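Local atomic coordinates of acyl-CoA Binding Protein (PDB entry 3FP5), a protein that probably binds medium- and long-chain acyl-CoA esters and carries them within the cell, as other acyl-CoA binding proteins do. Residues 35-40 and 74-79; 48-53 and 57-62. All coordinates share one frame; numbering follows the deposited sequence. Where two conformers were deposited one is given.

Contact 1 (35-40 and 74-79); sequences YKYFKQ and EVAYQK. With ZN (zinc ion), chain B.
Y37 lays its ring against A76 and K79, and that ring makes most of the side-chain contacts across the helix pair. From CB, which lies 3.8 Å from the carbonyl O of A76, the side chain runs with CG anti to its own carbonyl carbon (chi1 -75°), a setting that carries the ring along the flank of helix 73-91. CD1 comes 3.7 Å from A76 CA and 4.0 Å from A76 CB. CD2 and CE2 lie under K79 CB; this carbon stands 3.6 Å from the ring centroid and 11° off the normal, a CH-pi contact over the face. Farther out, CZ and OH pass K79 CG, with CZ to CG at 3.9 Å, so the two side chains travel side by side in the same direction. K36 CG lies near the rim of the opposite face, so a lysine chain flanks each side of the ring.

The segment axes approach to 8.4 Å at 146°, an antiparallel crossing of helices 28-42 and 73-91 in the all-helical acyl-CoA binding protein fold. Such closeness suits the small A76, whose methyl meets Q40 CB; Y37 CA and A76 CA are 5.0 Å apart. The amide of Q40 turns elsewhere, its NE2 bonding T71 O and D45 OD1. Away from the 35-40 interface, E74 OE2 binds zinc at 2.1 Å, together with H2 ND1 and two waters.

Contact 2 (48-53 and 57-62); sequences ISRPGL and TGKAKW
The backbone of 48-53 is an irregular, largely extended piece of loop that passes alongside helix 56-66, with the CA atoms of P51 and K59 5.3 Å apart and those of R50 and W62 6.1 Å apart. W62 and K59 bring nearly equal, and the largest, shares of the meeting surface. With CG anti to the backbone N (chi1 -171°), the W62 indole reaches out under the loop, and R50 CA sits over the five-membered ring, 3.5 Å from the centroid and 6° off the normal, a CH-pi contact. At the indole edge, NE1 donates to I48 O at 2.8 Å with an N-H...O angle of 163°; the acceptor lies nearly in the ring plane, whereas the donor stands well above the carbonyl plane of I48. I48 CG1 packs beside W62 CD1, and P51 CD rests 3.6 Å from W62 CB. With an alanine in place of the W62 indole, I48 O would probably lose its donor and the R50 backbone the ring face beneath it, setting this part of the loop free to move.

R50 runs extended over the six-membered ring, its CG 3.6 Å from W62 CE3, and its guanidinium is turned nearly at right angles to the indole. K59 lays CB and CG over one guanidinium face, while its NZ gives an in-plane hydrogen bond to a lone pair of L53 O at 2.8 Å. Water 3 accepts from both R50 NH1 and K59 NZ, bridging two like charges; the salt bridge of R50 NE with D63 probably offsets part of them. The contact thus fastens the surface loop that follows helix 28-42 to the first turns of helix 56-66, the very helix it leads into.

Along the chain the order is 35-40, 48-53, 57-62, 74-79, so contact 2 falls entirely within the 33 residues that separate the two halves of contact 1. Their centres are about 18 Å apart: contact 1 lies about 7 Å from the centre of the chain, contact 2 about 18 Å from it, at the surface. Helix 56-66 follows helix 28-42 and precedes helix 73-91; it meets helix 28-42 where Y35 CE2 packs 3.4 Å from K61 O, although neither residue takes part in its own contact. One long-range helix pairing and one short-range loop-to-helix closure therefore meet through consecutive helices, tying the peripheral loop to the helical body of this acyl-CoA binding protein.

Contact 1 (35-40 and 74-79)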
loop_
_atom_site.group_PDB
_atom_site.type_symbol
_atom_site.label_atom_id
_atom_site.label_comp_id
_atom_site.label_asym_id
_atom_site.label_seq_id
_atom_site.Cartn_x
_atom_site.Cartn_y
_atom_site.Cartn_z
ATOM N N TYR A 35 -0.965 -3.589 -1.977
ATOM C CA TYR A 35 -1.749 -4.748 -1.555
ATOM C C TYR A 35 -0.951 -5.619 -0.595
ATOM O O TYR A 35 -1.437 -5.980 0.486
ATOM C CB TYR A 35 -2.192 -5.611 -2.747
ATOM C CG TYR A 35 -2.978 -6.831 -2.300
ATOM C CD1 TYR A 35 -4.317 -6.722 -1.958
ATOM C CD2 TYR A 35 -2.366 -8.080 -2.164
ATOM C CE1 TYR A 35 -5.041 -7.824 -1.528
ATOM C CE2 TYR A 35 -3.080 -9.187 -1.736
ATOM C CZ TYR A 35 -4.418 -9.053 -1.418
ATOM O OH TYR A 35 -5.138 -10.140 -0.984
ATOM N N LYS A 36 0.274 -5.951 -0.992
ATOM C CA LYS A 36 1.040 -6.931 -0.238
ATOM C C LYS A 36 1.341 -6.395 1.164
ATOM O O LYS A 36 1.223 -7.124 2.152
ATOM C CB LYS A 36 2.310 -7.371 -0.992
ATOM C CG LYS A 36 3.462 -6.372 -1.003
ATOM C CD LYS A 36 4.499 -6.759 -2.055
ATOM C CE LYS A 36 5.706 -5.834 -2.013
ATOM N NZ LYS A 36 6.616 -6.029 -3.178
ATOM N N TYR A 37 1.673 -5.109 1.260
ATOM C CA TYR A 37 1.957 -4.545 2.579
ATOM C C TYR A 37 0.689 -4.242 3.373
ATOM O O TYR A 37 0.706 -4.274 4.606
ATOM C CB TYR A 37 2.908 -3.343 2.500
ATOM C CG TYR A 37 4.326 -3.787 2.229
ATOM C CD1 TYR A 37 4.988 -4.632 3.121
ATOM C CD2 TYR A 37 4.994 -3.398 1.069
ATOM C CE1 TYR A 37 6.281 -5.048 2.882
ATOM C CE2 TYR A 37 6.288 -3.831 0.813
ATOM C CZ TYR A 37 6.925 -4.660 1.730
ATOM O OH TYR A 37 8.210 -5.100 1.501
ATOM N N PHE A 38 -0.414 -3.952 2.678
ATOM C CA PHE A 38 -1.680 -3.818 3.375
ATOM C C PHE A 38 -2.050 -5.118 4.101
ATOM O O PHE A 38 -2.383 -5.096 5.281
ATOM C CB PHE A 38 -2.813 -3.394 2.442
ATOM C CG PHE A 38 -4.153 -3.388 3.119
ATOM C CD1 PHE A 38 -4.548 -2.306 3.898
ATOM C CD2 PHE A 38 -5.008 -4.477 3.006
ATOM C CE1 PHE A 38 -5.780 -2.302 4.533
ATOM C CE2 PHE A 38 -6.238 -4.484 3.642
ATOM C CZ PHE A 38 -6.630 -3.400 4.409
ATOM N N LYS A 39 -1.989 -6.242 3.391
ATOM C CA LYS A 39 -2.277 -7.528 4.013
ATOM C C LYS A 39 -1.278 -7.827 5.125
ATOM O O LYS A 39 -1.661 -8.218 6.225
ATOM C CB LYS A 39 -2.281 -8.641 2.966
ATOM C CG LYS A 39 -3.287 -8.402 1.870
ATOM C CD LYS A 39 -4.702 -8.373 2.435
ATOM C CE LYS A 39 -5.113 -9.740 2.949
ATOM N NZ LYS A 39 -6.592 -9.795 3.188
ATOM N N GLN A 40 0.003 -7.613 4.846
ATOM C CA GLN A 40 1.052 -7.932 5.818
ATOM C C GLN A 40 0.923 -7.080 7.090
ATOM O O GLN A 40 1.265 -7.523 8.196
ATOM C CB GLN A 40 2.429 -7.758 5.179
ATOM C CG GLN A 40 3.578 -8.380 5.979
ATOM C CD GLN A 40 3.529 -9.911 6.030
ATOM O OE1 GLN A 40 2.889 -10.543 5.183
ATOM N NE2 GLN A 40 4.194 -10.502 7.014
ATOM N N GLU A 74 5.265 -3.500 11.612
ATOM C CA GLU A 74 5.818 -2.153 11.567
ATOM C C GLU A 74 6.570 -1.856 10.272
ATOM O O GLU A 74 6.464 -0.758 9.727
ATOM C CB GLU A 74 6.688 -1.835 12.761
ATOM C CG GLU A 74 7.002 -0.348 12.755
ATOM C CD GLU A 74 7.625 0.128 14.021
ATOM O OE1 GLU A 74 7.917 -0.698 14.915
ATOM O OE2 GLU A 74 7.782 1.357 14.124
ATOM N N VAL A 75 7.322 -2.824 9.765
ATOM C CA VAL A 75 7.964 -2.615 8.475
ATOM C C VAL A 75 6.908 -2.462 7.372
ATOM O O VAL A 75 7.037 -1.623 6.476
ATOM C CB VAL A 75 8.983 -3.722 8.165
ATOM C CG1 VAL A 75 9.472 -3.599 6.725
ATOM C CG2 VAL A 75 10.159 -3.619 9.156
ATOM N N ALA A 76 5.847 -3.259 7.461
ATOM C CA ALA A 76 4.737 -3.165 6.518
ATOM C C ALA A 76 4.125 -1.761 6.545
ATOM O O ALA A 76 3.894 -1.174 5.488
ATOM C CB ALA A 76 3.671 -4.218 6.822
ATOM N N TYR A 77 3.874 -1.238 7.750
ATOM C CA TYR A 77 3.405 0.148 7.904
ATOM C C TYR A 77 4.330 1.112 7.182
ATOM O O TYR A 77 3.879 1.976 6.429
ATOM C CB TYR A 77 3.402 0.583 9.371
ATOM C CG TYR A 77 2.393 -0.081 10.276
ATOM C CD1 TYR A 77 1.278 -0.736 9.766
ATOM C CD2 TYR A 77 2.554 -0.026 11.660
ATOM C CE1 TYR A 77 0.351 -1.338 10.616
ATOM C CE2 TYR A 77 1.639 -0.621 12.511
ATOM C CZ TYR A 77 0.543 -1.279 11.987
ATOM O OH TYR A 77 -0.370 -1.862 12.841
ATOM N N GLN A 78 5.624 0.962 7.436
ATOM C CA GLN A 78 6.623 1.880 6.907
ATOM C C GLN A 78 6.689 1.833 5.380
ATOM O O GLN A 78 6.659 2.869 4.711
ATOM C CB GLN A 78 7.990 1.561 7.503
ATOM C CG GLN A 78 9.074 2.477 6.985
ATOM C CD GLN A 78 10.456 2.013 7.377
ATOM O OE1 GLN A 78 10.647 0.866 7.788
ATOM N NE2 GLN A 78 11.432 2.905 7.253
ATOM N N LYS A 79 6.771 0.624 4.832
ATOM C CA LYS A 79 6.857 0.438 3.392
ATOM C C LYS A 79 5.621 0.980 2.669
ATOM O O LYS A 79 5.731 1.580 1.600
ATOM C CB LYS A 79 7.054 -1.047 3.070
ATOM C CG LYS A 79 8.414 -1.580 3.506
ATOM C CD LYS A 79 9.521 -0.724 2.917
ATOM C CE LYS A 79 10.898 -1.296 3.229
ATOM N NZ LYS A 79 11.983 -0.390 2.751
HETATM ZN ZN ZN B . 8.441 1.792 16.039
HETATM O O HOH W 1 6.401 1.328 15.699
HETATM O O HOH W 2 10.610 1.835 15.730
#

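Contact 2 (48-53 and 57-62)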
loop_
_atom_site.group_PDB
_atom_site.type_symbol
_atom_site.label_atom_id
_atom_site.label_comp_id
_atom_site.label_asym_id
_atom_site.label_seq_id
_atom_site.Cartn_x
_atom_site.Cartn_y
_atom_site.Cartn_z
ATOM N N ILE A 48 -3.756 -18.203 3.543
ATOM C CA ILE A 48 -4.584 -19.003 2.638
ATOM C C ILE A 48 -3.716 -19.625 1.560
ATOM O O ILE A 48 -2.592 -19.178 1.332
ATOM C CB ILE A 48 -5.644 -18.137 1.937
ATOM C CG1 ILE A 48 -4.966 -16.993 1.175
ATOM C CG2 ILE A 48 -6.651 -17.603 2.949
ATOM C CD1 ILE A 48 -5.922 -16.181 0.306
ATOM N N SER A 49 -4.234 -20.660 0.902
ATOM C CA SER A 49 -3.522 -21.281 -0.210
ATOM C C SER A 49 -3.643 -20.419 -1.462
ATOM O O SER A 49 -4.554 -19.599 -1.578
ATOM C CB SER A 49 -4.050 -22.696 -0.484
ATOM O OG SER A 49 -3.575 -23.612 0.489
ATOM N N ARG A 50 -2.712 -20.597 -2.392
ATOM C CA ARG A 50 -2.722 -19.821 -3.623
ATOM C C ARG A 50 -3.979 -20.145 -4.415
ATOM O O ARG A 50 -4.360 -21.312 -4.526
ATOM C CB ARG A 50 -1.486 -20.144 -4.453
ATOM C CG ARG A 50 -1.301 -19.272 -5.683
ATOM C CD ARG A 50 0.058 -19.555 -6.293
ATOM N NE ARG A 50 0.477 -18.563 -7.283
ATOM C CZ ARG A 50 0.457 -18.761 -8.599
ATOM N NH1 ARG A 50 0.012 -19.913 -9.093
ATOM N NH2 ARG A 50 0.877 -17.811 -9.423
ATOM N N PRO A 51 -4.635 -19.114 -4.962
ATOM C CA PRO A 51 -5.806 -19.356 -5.809
ATOM C C PRO A 51 -5.439 -20.175 -7.040
ATOM O O PRO A 51 -4.252 -20.325 -7.352
ATOM C CB PRO A 51 -6.220 -17.943 -6.242
ATOM C CG PRO A 51 -5.683 -17.052 -5.197
ATOM C CD PRO A 51 -4.424 -17.679 -4.698
ATOM N N GLY A 52 -6.455 -20.680 -7.733
ATOM C CA GLY A 52 -6.259 -21.465 -8.939
ATOM C C GLY A 52 -5.580 -20.691 -10.055
ATOM O O GLY A 52 -5.542 -19.453 -10.043
ATOM N N LEU A 53 -5.048 -21.425 -11.026
ATOM C CA LEU A 53 -4.261 -20.828 -12.106
ATOM C C LEU A 53 -5.056 -19.820 -12.941
ATOM O O LEU A 53 -4.492 -18.889 -13.516
ATOM C CB LEU A 53 -3.709 -21.926 -13.015
ATOM C CG LEU A 53 -2.726 -22.888 -12.335
ATOM C CD1 LEU A 53 -2.298 -23.993 -13.299
ATOM C CD2 LEU A 53 -1.522 -22.124 -11.803
ATOM N N THR A 57 -6.180 -12.398 -11.297
ATOM C CA THR A 57 -6.078 -11.316 -10.324
ATOM C C THR A 57 -5.740 -11.847 -8.933
ATOM O O THR A 57 -4.821 -11.352 -8.264
ATOM C CB THR A 57 -7.391 -10.528 -10.254
ATOM O OG1 THR A 57 -7.637 -9.916 -11.528
ATOM C CG2 THR A 57 -7.308 -9.458 -9.188
ATOM N N GLY A 58 -6.473 -12.870 -8.504
ATOM C CA GLY A 58 -6.266 -13.451 -7.191
ATOM C C GLY A 58 -4.875 -14.022 -6.987
ATOM O O GLY A 58 -4.270 -13.840 -5.931
ATOM N N LYS A 59 -4.348 -14.710 -7.994
ATOM C CA LYS A 59 -3.041 -15.349 -7.824
ATOM C C LYS A 59 -1.903 -14.319 -7.827
ATOM O O LYS A 59 -0.893 -14.511 -7.152
ATOM C CB LYS A 59 -2.821 -16.462 -8.850
ATOM C CG LYS A 59 -2.464 -16.011 -10.247
ATOM C CD LYS A 59 -2.404 -17.239 -11.167
ATOM C CE LYS A 59 -1.959 -16.889 -12.574
ATOM N NZ LYS A 59 -1.829 -18.113 -13.417
ATOM N N ALA A 60 -2.084 -13.219 -8.562
ATOM C CA ALA A 60 -1.094 -12.143 -8.585
ATOM C C ALA A 60 -1.019 -11.484 -7.205
ATOM O O ALA A 60 0.066 -11.242 -6.668
ATOM C CB ALA A 60 -1.443 -11.116 -9.648
ATOM N N LYS A 61 -2.181 -11.215 -6.625
ATOM C CA LYS A 61 -2.249 -10.676 -5.274
ATOM C C LYS A 61 -1.615 -11.625 -4.264
ATOM O O LYS A 61 -0.852 -11.197 -3.389
ATOM C CB LYS A 61 -3.703 -10.407 -4.883
ATOM C CG LYS A 61 -4.324 -9.202 -5.559
ATOM C CD LYS A 61 -5.821 -9.155 -5.249
ATOM C CE LYS A 61 -6.412 -7.791 -5.547
ATOM N NZ LYS A 61 -7.794 -7.669 -5.006
ATOM N N TRP A 62 -1.931 -12.911 -4.378
ATOM C CA TRP A 62 -1.404 -13.892 -3.433
ATOM C C TRP A 62 0.123 -13.941 -3.507
ATOM O O TRP A 62 0.819 -13.912 -2.479
ATOM C CB TRP A 62 -2.000 -15.271 -3.714
ATOM C CG TRP A 62 -1.667 -16.286 -2.663
ATOM C CD1 TRP A 62 -2.411 -16.602 -1.569
ATOM C CD2 TRP A 62 -0.487 -17.094 -2.598
ATOM N NE1 TRP A 62 -1.776 -17.573 -0.828
ATOM C CE2 TRP A 62 -0.592 -17.891 -1.440
ATOM C CE3 TRP A 62 0.642 -17.227 -3.410
ATOM C CZ2 TRP A 62 0.390 -18.814 -1.076
ATOM C CZ3 TRP A 62 1.620 -18.146 -3.044
ATOM C CH2 TRP A 62 1.484 -18.924 -1.895
HETATM O O HOH W 3 0.487 -19.528 -12.148
#